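Side-chain contacts in putative sugar isomerase (Parabacteroides distasonis, PDB 3LMZ), which is a putative sugar isomerase, probably acting on a sugar or related substrate in a xylose isomerase-like TIM barrel: residues I216-M219 and R220-N223; G165-R169 and N170-P174. One frame throughout, in Å; residues are numbered along the deposited sequence.

Contact 1: residues I216-M219 and R220-N223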
loop_
_atom_site.group_PDB
_atom_site.type_symbol
_atom_site.label_atom_id
_atom_site.label_comp_id
_atom_site.label_asym_id
_atom_site.label_seq_id
_atom_site.Cartn_x
_atom_site.Cartn_y
_atom_site.Cartn_z
ATOM N N ILE A 216 -10.251 12.965 4.283
ATOM C CA ILE A 216 -9.981 13.523 2.957
ATOM C C ILE A 216 -11.077 14.497 2.503
ATOM O O ILE A 216 -10.789 15.593 2.027
ATOM C CB ILE A 216 -9.854 12.398 1.952
ATOM C CG1 ILE A 216 -8.524 11.679 2.194
ATOM C CG2 ILE A 216 -10.071 12.884 0.496
ATOM C CD1 ILE A 216 -7.355 12.347 1.678
ATOM N N ARG A 217 -12.345 14.140 2.719
ATOM C CA ARG A 217 -13.409 15.043 2.371
ATOM C C ARG A 217 -13.331 16.324 3.186
ATOM O O ARG A 217 -13.589 17.416 2.672
ATOM C CB ARG A 217 -14.776 14.375 2.566
ATOM C CG ARG A 217 -15.124 13.338 1.547
ATOM C CD ARG A 217 -16.551 12.805 1.777
ATOM N NE ARG A 217 -16.615 11.456 1.249
ATOM C CZ ARG A 217 -16.592 10.342 1.985
ATOM N NH1 ARG A 217 -16.616 10.369 3.330
ATOM N NH2 ARG A 217 -16.633 9.182 1.356
HETATM N N MSE A 218 -12.989 16.202 4.466
HETATM C CA MSE A 218 -12.911 17.369 5.321
HETATM C C MSE A 218 -11.765 18.298 4.951
HETATM O O MSE A 218 -11.870 19.540 5.046
HETATM C CB MSE A 218 -12.830 16.986 6.817
HETATM C CG MSE A 218 -12.944 18.189 7.746
HETATM SE SE MSE A 218 -14.523 19.269 7.524
HETATM C CE MSE A 218 -15.858 17.985 8.100
HETATM N N MSE A 219 -10.666 17.720 4.521
HETATM C CA MSE A 219 -9.527 18.548 4.097
HETATM C C MSE A 219 -9.868 19.369 2.870
HETATM O O MSE A 219 -9.420 20.500 2.731
HETATM C CB MSE A 219 -8.243 17.735 3.887
HETATM C CG MSE A 219 -7.660 17.152 5.185
HETATM SE SE MSE A 219 -5.945 16.288 4.979
HETATM C CE MSE A 219 -6.630 14.710 4.094
ATOM N N ARG A 220 -10.649 18.754 1.985
ATOM C CA ARG A 220 -11.179 19.493 0.829
ATOM C C ARG A 220 -12.136 20.594 1.307
ATOM O O ARG A 220 -12.057 21.731 0.866
ATOM C CB ARG A 220 -11.882 18.553 -0.128
ATOM C CG ARG A 220 -10.997 17.590 -0.849
ATOM C CD ARG A 220 -11.810 16.563 -1.609
ATOM N NE ARG A 220 -10.953 15.481 -2.082
ATOM C CZ ARG A 220 -11.425 14.327 -2.496
ATOM N NH1 ARG A 220 -12.746 14.148 -2.518
ATOM N NH2 ARG A 220 -10.581 13.369 -2.904
ATOM N N GLU A 221 -13.012 20.262 2.253
ATOM C CA GLU A 221 -14.028 21.207 2.721
ATOM C C GLU A 221 -13.397 22.440 3.389
ATOM O O GLU A 221 -13.924 23.572 3.178
ATOM C CB GLU A 221 -15.039 20.491 3.635
ATOM C CG GLU A 221 -15.949 21.411 4.406
ATOM C CD GLU A 221 -16.911 20.671 5.339
ATOM O OE1 GLU A 221 -17.290 19.517 5.033
ATOM O OE2 GLU A 221 -17.288 21.265 6.386
ATOM N N VAL A 222 -12.328 22.255 4.178
ATOM C CA VAL A 222 -11.685 23.394 4.859
ATOM C C VAL A 222 -10.488 23.925 4.098
ATOM O O VAL A 222 -9.834 24.869 4.558
ATOM C CB VAL A 222 -11.225 23.003 6.299
ATOM C CG1 VAL A 222 -12.413 22.484 7.151
ATOM C CG2 VAL A 222 -10.090 22.015 6.248
ATOM N N ASN A 223 -10.237 23.340 2.929
ATOM C CA ASN A 223 -9.093 23.669 2.083
ATOM C C ASN A 223 -7.768 23.647 2.859
ATOM O O ASN A 223 -7.032 24.608 2.867
ATOM C CB ASN A 223 -9.329 24.989 1.357
ATOM C CG ASN A 223 -8.384 25.203 0.193
ATOM O OD1 ASN A 223 -8.116 24.286 -0.606
ATOM N ND2 ASN A 223 -7.881 26.414 0.087
#

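Contact 2: residues G165-R169 and N170-P174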
loop_
_atom_site.group_PDB
_atom_site.type_symbol
_atom_site.label_atom_id
_atom_site.label_comp_id
_atom_site.label_asym_id
_atom_site.label_seq_id
_atom_site.Cartn_x
_atom_site.Cartn_y
_atom_site.Cartn_z
ATOM N N GLY A 165 -4.044 10.003 14.886
ATOM C CA GLY A 165 -4.018 8.799 15.684
ATOM C C GLY A 165 -4.055 9.102 17.155
ATOM O O GLY A 165 -4.840 8.521 17.932
ATOM N N HIS A 166 -3.187 10.003 17.597
ATOM C CA HIS A 166 -3.208 10.398 19.003
ATOM C C HIS A 166 -4.513 11.091 19.413
ATOM O O HIS A 166 -5.005 10.873 20.531
ATOM C CB HIS A 166 -2.015 11.275 19.345
ATOM C CG HIS A 166 -0.735 10.528 19.335
ATOM N ND1 HIS A 166 -0.641 9.226 19.808
ATOM C CD2 HIS A 166 0.511 10.886 18.938
ATOM C CE1 HIS A 166 0.615 8.824 19.698
ATOM N NE2 HIS A 166 1.327 9.802 19.162
ATOM N N ASP A 167 -5.087 11.875 18.524
ATOM C CA ASP A 167 -6.363 12.514 18.806
ATOM C C ASP A 167 -7.448 11.446 19.046
ATOM O O ASP A 167 -8.191 11.528 20.008
ATOM C CB ASP A 167 -6.735 13.459 17.651
ATOM C CG ASP A 167 -7.620 14.656 18.074
ATOM O OD1 ASP A 167 -7.363 15.303 19.112
ATOM O OD2 ASP A 167 -8.527 14.933 17.260
ATOM N N LEU A 168 -7.525 10.451 18.151
ATOM C CA LEU A 168 -8.543 9.437 18.270
ATOM C C LEU A 168 -8.308 8.628 19.547
ATOM O O LEU A 168 -9.251 8.258 20.246
ATOM C CB LEU A 168 -8.658 8.544 17.052
ATOM C CG LEU A 168 -9.901 7.617 16.952
ATOM C CD1 LEU A 168 -11.150 8.352 16.488
ATOM C CD2 LEU A 168 -9.658 6.426 16.005
ATOM N N ARG A 169 -7.043 8.347 19.880
ATOM C CA ARG A 169 -6.723 7.595 21.110
ATOM C C ARG A 169 -7.103 8.367 22.364
ATOM O O ARG A 169 -7.362 7.722 23.410
ATOM C CB ARG A 169 -5.265 7.219 21.171
ATOM C CG ARG A 169 -4.917 6.132 20.160
ATOM C CD ARG A 169 -3.406 5.826 20.170
ATOM N NE ARG A 169 -2.979 5.377 21.483
ATOM C CZ ARG A 169 -2.223 6.084 22.336
ATOM N NH1 ARG A 169 -1.756 7.265 22.022
ATOM N NH2 ARG A 169 -1.921 5.561 23.537
ATOM N N ASN A 170 -7.152 9.696 22.289
ATOM C CA ASN A 170 -7.662 10.481 23.388
ATOM C C ASN A 170 -9.203 10.510 23.437
ATOM O O ASN A 170 -9.762 11.219 24.323
ATOM C CB ASN A 170 -7.125 11.920 23.395
ATOM C CG ASN A 170 -6.995 12.464 24.799
ATOM O OD1 ASN A 170 -6.392 11.823 25.668
ATOM N ND2 ASN A 170 -7.579 13.637 25.035
ATOM N N GLY A 171 -9.891 9.768 22.569
ATOM C CA GLY A 171 -11.349 9.814 22.507
ATOM C C GLY A 171 -11.984 10.980 21.740
ATOM O O GLY A 171 -13.196 11.256 21.880
ATOM N N CYS A 172 -11.190 11.597 20.848
ATOM C CA CYS A 172 -11.600 12.743 20.055
ATOM C C CYS A 172 -11.801 12.289 18.642
ATOM O O CYS A 172 -11.195 11.292 18.238
ATOM C CB CYS A 172 -10.572 13.858 20.121
ATOM S SG CYS A 172 -10.222 14.440 21.803
ATOM N N ASP A 173 -12.693 12.960 17.919
ATOM C CA ASP A 173 -12.951 12.747 16.488
ATOM C C ASP A 173 -12.002 13.671 15.703
ATOM O O ASP A 173 -12.146 14.895 15.732
ATOM C CB ASP A 173 -14.411 13.111 16.203
ATOM C CG ASP A 173 -14.799 12.964 14.755
ATOM O OD1 ASP A 173 -13.958 12.895 13.857
ATOM O OD2 ASP A 173 -15.996 12.881 14.512
ATOM N N PRO A 174 -10.985 13.097 15.038
ATOM C CA PRO A 174 -10.015 14.019 14.402
ATOM C C PRO A 174 -10.608 14.793 13.217
ATOM O O PRO A 174 -10.120 15.850 12.861
ATOM C CB PRO A 174 -8.923 13.082 13.930
ATOM C CG PRO A 174 -9.580 11.767 13.770
ATOM C CD PRO A 174 -10.644 11.681 14.818
#

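Contact 1: residues I216-M219 and R220-N223
Ile216 and Arg220, one helical turn apart, meet by laying a methyl group against a guanidinium. Ile216 CG2 sits over one face of the Arg220 group, displaced toward its rim, with 3.5 Å between CG2 and Arg220 NH2. The arginine reaches back along the helix because its CG lies beside the backbone N (chi1 -69°) and the chain then runs extended from CG to NE. Its rotation is fixed from beyond the helix: NE bonds to the Asn16 side chain and NH1 to the carbonyl of Thr257.

A second van der Waals group forms around Met218, present as selenomethionine. CG anti to the backbone N and the bend at chi2 (56°) bring SE to 3.5 Å from Glu221 CD and 3.9 Å from Val222 CG1, so the selenium lies against both a carboxylate and a methyl; the further bend at chi3 turns CE toward the carboxylate oxygens.

Backbone bonds of the i to i+4 kind join the residues: Arg220 N to Ile216 O at 3.2 Å, Glu221 N to Arg217 O at 2.9 Å and Val222 N to Met218 O at 2.9 Å. Asn223, at positive phi, ends the helix in a Schellman motif.

This is the C-terminal end of helix 212-221. Ile216 packs on Phe250 and Val253 of helix 240-256, while Met218 and Met219 lean on Leu178 of helix 174-181.

Contact 2: residues G165-R169 and N170-P174
A Schellman motif ends helix 164-169, and the turn after it leads directly into the N-cap of helix 174-181. Gly171 makes the reversal at positive phi (80°), where the carbonyl oxygen of Asn170 crowds the place of a CB. Asp167 O receives Cys172 N at 3.1 Å, the longer-span bond of the motif, and Gly171 N reaches Leu168 O at 2.8 Å from above the carbonyl plane. Before the turn, Asn170 N still makes a helical bond to His166 O, along with a weak one to Asp167 O.

Side chains of Asp167 and Leu168 pack against the turn. Asp167 turns its carboxylate toward the following loop, CG anti to the backbone N (chi1 -152°), and thereby sets OD2 3.3 Å from Pro174 CA and OD1 3.7 Å from Cys172 CB. OD1 accepts a hydrogen bond from the backbone N of Ala144, whereas OD2 lies near the carboxylate of Asp177, a proximity that might raise the proton affinity of one of the pair. Leu168 CA donates a nearly straight C-H...O contact to Cys172 O at 3.2 Å (165° at the hydrogen). Leu168 CD1 passes on to Pro174 CD, 3.8 Å away, joining the last helical turn to the proline that begins the next helix.

Asp173 supplies the N-cap itself, its OD1 accepting from Ala176 N. Arg169 forms a salt bridge with Asp137, and His166 NE2 binds a citrate, probably from the crystallisation liquor. Helix 164-169 comes straight after strand 158-163, and the turn carries the chain on to helix 174-181; Leu168 and Arg169 rest on Val193 of strand 185-193, and Leu168 also packs on Val7 of the second subunit.

How the contacts relate
Two helix ends, each closed by a Schellman motif, illustrate how one termination device serves different junctions of a single barrel. Contact 2 comes first along the chain, linking helix 164-169 to helix 174-181 after strand 158-163; contact 1 follows, ending helix 212-221 ahead of strand 227-230. Their centres lie about 18 Å apart and their nearest atoms about 6 Å, without touching. Helix 174-181 connects them in space: contact 2 starts it, and the selenomethionines of contact 1 pack against its side. Strand 185-193, which pairs in parallel with both 158-163 and 227-230, lies between the corresponding strands of the sheet.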